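Local coordinates for GRAM domain-containing protein 1A (Mus musculus, PDB 6GQF) that carries cholesterol from the plasma membrane to the endoplasmic reticulum without vesicles, here represented by its sterol-binding VASt (ASTER) domain, at residues A109-F118 and V128-I138. Numbering follows the deposited sequence.
With HC3 (25-hydroxycholesterol), chain E.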
ATOM      1  N   ALA A 109      -4.805 -11.928 -10.199  1.00 65.61           N
ATOM      2  CA  ALA A 109      -5.895 -10.985  -9.969  1.00 65.23           C
ATOM      3  C   ALA A 109      -5.476  -9.560 -10.306  1.00 64.53           C
ATOM      4  O   ALA A 109      -4.292  -9.237 -10.295  1.00 69.34           O
ATOM      5  CB  ALA A 109      -6.360 -11.063  -8.528  1.00 64.43           C
ATOM      6  N   SER A 110      -6.458  -8.711 -10.598  1.00 71.16           N
ATOM      7  CA  SER A 110      -6.210  -7.301 -10.875  1.00 71.10           C
ATOM      8  C   SER A 110      -6.420  -6.491  -9.605  1.00 73.56           C
ATOM      9  O   SER A 110      -7.229  -6.860  -8.753  1.00 68.98           O
ATOM     10  CB  SER A 110      -7.128  -6.786 -11.988  1.00 71.98           C
ATOM     11  OG  SER A 110      -6.827  -7.402 -13.227  1.00 86.05           O
ATOM     12  N   VAL A 111      -5.688  -5.388  -9.491  1.00 73.11           N
ATOM     13  CA  VAL A 111      -5.768  -4.524  -8.324  1.00 65.01           C
ATOM     14  C   VAL A 111      -5.819  -3.070  -8.740  1.00 64.79           C
ATOM     15  O   VAL A 111      -4.831  -2.530  -9.224  1.00 68.62           O
ATOM     16  CB  VAL A 111      -4.563  -4.726  -7.386  1.00 66.54           C
ATOM     17  CG1 VAL A 111      -4.590  -3.714  -6.239  1.00 60.79           C
ATOM     18  CG2 VAL A 111      -4.541  -6.145  -6.849  1.00 67.07           C
ATOM     19  N   VAL A 112      -6.969  -2.438  -8.541  1.00 64.54           N
ATOM     20  CA  VAL A 112      -7.084  -1.002  -8.723  1.00 58.79           C
ATOM     21  C   VAL A 112      -6.848  -0.333  -7.384  1.00 56.58           C
ATOM     22  O   VAL A 112      -7.456  -0.714  -6.387  1.00 59.49           O
ATOM     23  CB  VAL A 112      -8.454  -0.606  -9.270  1.00 56.94           C
ATOM     24  CG1 VAL A 112      -8.599   0.915  -9.321  1.00 55.21           C
ATOM     25  CG2 VAL A 112      -8.649  -1.207 -10.640  1.00 60.12           C
ATOM     26  N   GLU A 113      -5.963   0.658  -7.370  1.00 60.88           N
ATOM     27  CA  GLU A 113      -5.611   1.362  -6.142  1.00 62.67           C
ATOM     28  C   GLU A 113      -5.793   2.867  -6.305  1.00 58.70           C
ATOM     29  O   GLU A 113      -5.528   3.417  -7.371  1.00 58.17           O
ATOM     30  CB  GLU A 113      -4.166   1.044  -5.737  1.00 66.06           C
ATOM     31  CG  GLU A 113      -3.721   1.681  -4.418  1.00 64.15           C
ATOM     32  CD  GLU A 113      -2.287   1.346  -4.056  1.00 71.61           C
ATOM     33  OE1 GLU A 113      -1.604   0.694  -4.874  1.00 74.49           O
ATOM     34  OE2 GLU A 113      -1.842   1.735  -2.953  1.00 74.91           O
ATOM     35  N   THR A 114      -6.252   3.515  -5.239  1.00 58.73           N
ATOM     36  CA  THR A 114      -6.429   4.964  -5.208  1.00 59.86           C
ATOM     37  C   THR A 114      -5.651   5.567  -4.045  1.00 58.63           C
ATOM     38  O   THR A 114      -5.822   5.150  -2.902  1.00 58.18           O
ATOM     39  CB  THR A 114      -7.911   5.339  -5.069  1.00 59.37           C
ATOM     40  OG1 THR A 114      -8.675   4.616  -6.037  1.00 64.19           O
ATOM     41  CG2 THR A 114      -8.115   6.823  -5.279  1.00 64.37           C
ATOM     42  N   GLN A 115      -4.807   6.552  -4.340  1.00 57.37           N
ATOM     43  CA  GLN A 115      -3.984   7.189  -3.316  1.00 61.20           C
ATOM     44  C   GLN A 115      -4.267   8.681  -3.206  1.00 58.52           C
ATOM     45  O   GLN A 115      -4.312   9.380  -4.213  1.00 60.88           O
ATOM     46  CB  GLN A 115      -2.500   6.967  -3.611  1.00 59.91           C
ATOM     47  CG  GLN A 115      -2.060   5.526  -3.463  1.00 64.37           C
ATOM     48  CD  GLN A 115      -0.563   5.364  -3.597  1.00 66.19           C
ATOM     49  OE1 GLN A 115       0.121   6.244  -4.122  1.00 69.13           O
ATOM     50  NE2 GLN A 115      -0.040   4.242  -3.115  1.00 63.74           N
ATOM     51  N   THR A 116      -4.457   9.154  -1.975  1.00 63.75           N
ATOM     52  CA  THR A 116      -4.658  10.575  -1.693  1.00 68.52           C
ATOM     53  C   THR A 116      -3.542  11.127  -0.807  1.00 62.92           C
ATOM     54  O   THR A 116      -3.406  10.712   0.339  1.00 55.63           O
ATOM     55  CB  THR A 116      -6.009  10.832  -0.993  1.00 61.85           C
ATOM     56  OG1 THR A 116      -7.077  10.328  -1.803  1.00 73.00           O
ATOM     57  CG2 THR A 116      -6.224  12.318  -0.764  1.00 69.07           C
ATOM     58  N   LEU A 117      -2.772  12.080  -1.333  1.00 67.47           N
ATOM     59  CA  LEU A 117      -1.621  12.631  -0.617  1.00 71.12           C
ATOM     60  C   LEU A 117      -1.957  13.931   0.101  1.00 66.14           C
ATOM     61  O   LEU A 117      -2.519  14.849  -0.487  1.00 68.74           O
ATOM     62  CB  LEU A 117      -0.457  12.873  -1.586  1.00 74.99           C
ATOM     63  CG  LEU A 117       0.958  12.954  -0.993  1.00 73.91           C
ATOM     64  CD1 LEU A 117       1.977  12.781  -2.098  1.00 71.34           C
ATOM     65  CD2 LEU A 117       1.218  14.264  -0.258  1.00 77.52           C
ATOM     66  N   PHE A 118      -1.592  13.995   1.378  1.00 73.76           N
ATOM     67  CA  PHE A 118      -1.724  15.207   2.180  1.00 78.42           C
ATOM     68  C   PHE A 118      -0.348  15.688   2.627  1.00 78.72           C
ATOM     69  O   PHE A 118       0.354  14.989   3.356  1.00 79.98           O
ATOM     70  CB  PHE A 118      -2.603  14.955   3.404  1.00 75.27           C
ATOM     71  CG  PHE A 118      -3.942  14.368   3.077  1.00 78.65           C
ATOM     72  CD1 PHE A 118      -4.115  12.995   3.017  1.00 77.88           C
ATOM     73  CD2 PHE A 118      -5.027  15.190   2.833  1.00 80.76           C
ATOM     74  CE1 PHE A 118      -5.349  12.454   2.716  1.00 78.71           C
ATOM     75  CE2 PHE A 118      -6.259  14.657   2.532  1.00 82.66           C
ATOM     76  CZ  PHE A 118      -6.423  13.287   2.474  1.00 82.95           C
ATOM     77  N   VAL A 128       1.467  12.580   4.325  1.00 67.63           N
ATOM     78  CA  VAL A 128       0.669  11.388   4.608  1.00 66.15           C
ATOM     79  C   VAL A 128      -0.144  11.049   3.367  1.00 59.34           C
ATOM     80  O   VAL A 128      -0.583  11.947   2.651  1.00 65.69           O
ATOM     81  CB  VAL A 128      -0.275  11.596   5.816  1.00 65.66           C
ATOM     82  CG1 VAL A 128      -1.218  10.403   6.005  1.00 57.46           C
ATOM     83  CG2 VAL A 128       0.533  11.837   7.076  1.00 70.43           C
ATOM     84  N   VAL A 129      -0.330   9.762   3.097  1.00 60.24           N
ATOM     85  CA  VAL A 129      -1.165   9.360   1.972  1.00 64.25           C
ATOM     86  C   VAL A 129      -2.042   8.176   2.351  1.00 59.53           C
ATOM     87  O   VAL A 129      -1.575   7.197   2.934  1.00 53.56           O
ATOM     88  CB  VAL A 129      -0.316   9.036   0.699  1.00 57.37           C
ATOM     89  CG1 VAL A 129       1.158   9.042   1.011  1.00 64.22           C
ATOM     90  CG2 VAL A 129      -0.729   7.723   0.042  1.00 55.57           C
ATOM     91  N   ASP A 130      -3.330   8.314   2.036  1.00 58.46           N
ATOM     92  CA  ASP A 130      -4.311   7.256   2.236  1.00 56.59           C
ATOM     93  C   ASP A 130      -4.468   6.443   0.965  1.00 57.05           C
ATOM     94  O   ASP A 130      -4.523   6.998  -0.129  1.00 53.23           O
ATOM     95  CB  ASP A 130      -5.667   7.833   2.638  1.00 59.56           C
ATOM     96  CG  ASP A 130      -5.724   8.246   4.094  1.00 75.17           C
ATOM     97  OD1 ASP A 130      -5.152   7.533   4.946  1.00 78.71           O
ATOM     98  OD2 ASP A 130      -6.357   9.282   4.388  1.00 82.38           O
ATOM     99  N   SER A 131      -4.562   5.127   1.119  1.00 60.71           N
ATOM    100  CA  SER A 131      -4.630   4.227  -0.022  1.00 59.10           C
ATOM    101  C   SER A 131      -5.839   3.303   0.081  1.00 57.63           C
ATOM    102  O   SER A 131      -6.039   2.649   1.102  1.00 59.34           O
ATOM    103  CB  SER A 131      -3.340   3.408  -0.119  1.00 59.49           C
ATOM    104  OG  SER A 131      -3.312   2.640  -1.310  1.00 71.38           O
ATOM    105  N   GLU A 132      -6.651   3.274  -0.974  1.00 58.08           N
ATOM    106  CA  GLU A 132      -7.746   2.312  -1.093  1.00 58.38           C
ATOM    107  C   GLU A 132      -7.389   1.264  -2.140  1.00 53.24           C
ATOM    108  O   GLU A 132      -7.175   1.595  -3.305  1.00 56.03           O
ATOM    109  CB  GLU A 132      -9.056   2.996  -1.481  1.00 69.74           C
ATOM    110  CG  GLU A 132      -9.577   4.002  -0.482  1.00 77.44           C
ATOM    111  CD  GLU A 132     -10.909   4.583  -0.916  1.00 98.90           C
ATOM    112  OE1 GLU A 132     -11.843   3.791  -1.168  1.00 97.00           O
ATOM    113  OE2 GLU A 132     -11.019   5.825  -1.022  1.00100.86           O
ATOM    114  N   VAL A 133      -7.332   0.005  -1.722  1.00 56.12           N
ATOM    115  CA  VAL A 133      -6.926  -1.085  -2.600  1.00 53.97           C
ATOM    116  C   VAL A 133      -8.088  -2.032  -2.825  1.00 46.77           C
ATOM    117  O   VAL A 133      -8.581  -2.668  -1.894  1.00 45.96           O
ATOM    118  CB  VAL A 133      -5.730  -1.867  -2.023  1.00 57.27           C
ATOM    119  CG1 VAL A 133      -5.384  -3.066  -2.904  1.00 54.24           C
ATOM    120  CG2 VAL A 133      -4.525  -0.952  -1.880  1.00 56.26           C
ATOM    121  N   LEU A 134      -8.517  -2.113  -4.077  1.00 57.45           N
ATOM    122  CA  LEU A 134      -9.579  -3.020  -4.473  1.00 52.89           C
ATOM    123  C   LEU A 134      -8.983  -4.096  -5.354  1.00 58.99           C
ATOM    124  O   LEU A 134      -8.458  -3.813  -6.431  1.00 60.29           O
ATOM    125  CB  LEU A 134     -10.698  -2.276  -5.203  1.00 56.86           C
ATOM    126  CG  LEU A 134     -11.632  -1.431  -4.327  1.00 64.83           C
ATOM    127  CD1 LEU A 134     -10.966  -0.176  -3.765  1.00 62.32           C
ATOM    128  CD2 LEU A 134     -12.845  -1.048  -5.128  1.00 64.11           C
ATOM    129  N   THR A 135      -9.043  -5.328  -4.862  1.00 62.57           N
ATOM    130  CA  THR A 135      -8.582  -6.492  -5.597  1.00 65.06           C
ATOM    131  C   THR A 135      -9.770  -7.146  -6.297  1.00 65.13           C
ATOM    132  O   THR A 135     -10.757  -7.502  -5.652  1.00 67.08           O
ATOM    133  CB  THR A 135      -7.902  -7.505  -4.664  1.00 61.38           C
ATOM    134  OG1 THR A 135      -8.876  -8.061  -3.775  1.00 74.75           O
ATOM    135  CG2 THR A 135      -6.818  -6.827  -3.842  1.00 60.15           C
ATOM    136  N   GLN A 136      -9.674  -7.286  -7.615  1.00 64.53           N
ATOM    137  CA  GLN A 136     -10.755  -7.846  -8.416  1.00 65.97           C
ATOM    138  C   GLN A 136     -10.376  -9.228  -8.935  1.00 70.64           C
ATOM    139  O   GLN A 136      -9.195  -9.551  -9.058  1.00 67.86           O
ATOM    140  CB  GLN A 136     -11.086  -6.925  -9.595  1.00 76.24           C
ATOM    141  CG  GLN A 136     -11.187  -5.438  -9.248  1.00 83.21           C
ATOM    142  CD  GLN A 136     -12.366  -5.118  -8.342  1.00 99.88           C
ATOM    143  OE1 GLN A 136     -13.206  -5.976  -8.071  1.00102.89           O
ATOM    144  NE2 GLN A 136     -12.437  -3.875  -7.872  1.00 93.85           N
ATOM    145  N   GLY A 137     -11.384 -10.042  -9.234  1.00 66.22           N
ATOM    146  CA  GLY A 137     -11.166 -11.339  -9.846  1.00 54.84           C
ATOM    147  C   GLY A 137     -10.913 -12.450  -8.851  1.00 57.44           C
ATOM    148  O   GLY A 137     -10.763 -13.608  -9.237  1.00 70.83           O
ATOM    149  N   ILE A 138     -10.858 -12.102  -7.570  1.00 60.95           N
ATOM    150  CA  ILE A 138     -10.648 -13.091  -6.518  1.00 55.35           C
ATOM    151  C   ILE A 138     -11.984 -13.569  -5.968  1.00 54.86           C
ATOM    152  O   ILE A 138     -13.018 -12.946  -6.214  1.00 54.45           O
ATOM    153  CB  ILE A 138      -9.802 -12.527  -5.357  1.00 54.28           C
ATOM    154  CG1 ILE A 138     -10.511 -11.335  -4.697  1.00 53.70           C
ATOM    155  CG2 ILE A 138      -8.430 -12.126  -5.863  1.00 61.87           C
ATOM    156  CD1 ILE A 138      -9.880 -10.890  -3.401  1.00 53.08           C
TER
HETATM  157  C18 HC3 E 601      -3.341  -9.755  -0.352  1.00 49.78           C
HETATM  158  C13 HC3 E 601      -4.324  -9.165  -1.370  1.00 52.00           C
HETATM  159  C12 HC3 E 601      -3.574  -9.071  -2.581  1.00 49.92           C
HETATM  160  C11 HC3 E 601      -2.369  -7.967  -2.519  1.00 53.20           C
HETATM  161  C9  HC3 E 601      -2.848  -6.594  -2.058  1.00 50.72           C
HETATM  162  C10 HC3 E 601      -1.653  -5.493  -1.999  1.00 50.72           C
HETATM  163  C19 HC3 E 601      -0.444  -6.148  -1.371  1.00 52.35           C
HETATM  164  C1  HC3 E 601      -1.260  -5.092  -3.420  1.00 56.77           C
HETATM  165  C2  HC3 E 601      -0.200  -4.017  -3.441  1.00 60.81           C
HETATM  166  C3  HC3 E 601      -0.591  -2.803  -2.660  1.00 62.50           C
HETATM  167  O1  HC3 E 601       0.498  -1.880  -2.616  1.00 67.87           O
HETATM  168  C4  HC3 E 601      -0.990  -3.153  -1.229  1.00 51.81           C
HETATM  169  C5  HC3 E 601      -2.006  -4.291  -1.214  1.00 47.09           C
HETATM  170  C6  HC3 E 601      -3.050  -4.441   0.056  1.00 50.48           C
HETATM  171  C7  HC3 E 601      -4.188  -5.371  -0.134  1.00 48.67           C
HETATM  172  C8  HC3 E 601      -3.591  -6.751  -0.736  1.00 43.38           C
HETATM  173  C14 HC3 E 601      -4.713  -7.748  -0.878  1.00 43.55           C
HETATM  174  C15 HC3 E 601      -5.718  -7.986   0.361  1.00 44.36           C
HETATM  175  C16 HC3 E 601      -6.421  -9.513  -0.000  1.00 46.18           C
HETATM  176  C17 HC3 E 601      -5.731 -10.034  -1.276  1.00 44.14           C
HETATM  177  C20 HC3 E 601      -5.505 -11.469  -1.345  1.00 43.32           C
HETATM  178  C21 HC3 E 601      -5.606 -11.883  -2.843  1.00 55.56           C
HETATM  179  C22 HC3 E 601      -6.423 -12.388  -0.466  1.00 54.73           C
HETATM  180  C23 HC3 E 601      -7.398 -13.264  -1.213  1.00 58.21           C
HETATM  181  C24 HC3 E 601      -8.331 -13.806  -0.156  1.00 56.13           C
HETATM  182  C25 HC3 E 601      -9.049 -15.030  -0.669  1.00 69.63           C
HETATM  183  C26 HC3 E 601     -10.060 -15.432   0.377  1.00 59.46           C
HETATM  184  C27 HC3 E 601      -9.759 -14.696  -1.967  1.00 61.87           C
HETATM  185  O2  HC3 E 601      -8.119 -16.071  -0.861  1.00 76.21           O
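S110 to F118 pair with V128 to Q136 as antiparallel strands, the hydrogen-bonded pairs running from S110–Q136 to F118–V128. S110 N to Q136 O, at 3.3 Å, is the longest of the backbone bonds.

Polar side chains meet on the inner face. With CG anti to the backbone N (chi1 -177°) and an extended chain, E113 brings OE2 up against S131 OG, the hydroxyl being the donor, though the modelled separation of 2.4 Å is too short to be trusted in detail. Q115 NE2 reaches the same E113 OE2 over 3.1 Å, from above the carboxylate plane, while Q115 OE1 accepts from R92 and E113 OE1 bonds to Y96. An alanine in place of Q115 would probably cost E113 OE2 its amide donor and leave R92 without this acceptor.

Apolar groups continue that face toward the sterol. V111 CG1 packs on V133 CG1 at 3.5 Å, and V111 CG2 lies beside T135 CG2. The pocket residues V133 and T135 touch the 25-hydroxycholesterol rings, V133 CG1 at C7 and T135 CG2 at C14, each 3.8 Å away. A109 CB backs I138 CG2 at 3.5 Å, near the sterol tail.

On the outer face, the F118 ring edge lies by V128 O; D130 forms a salt bridge with R149.

This beta hairpin forms part of the curved antiparallel sheet lining the sterol cavity of a VASt domain, a StAR-related, Bet v 1-like fold.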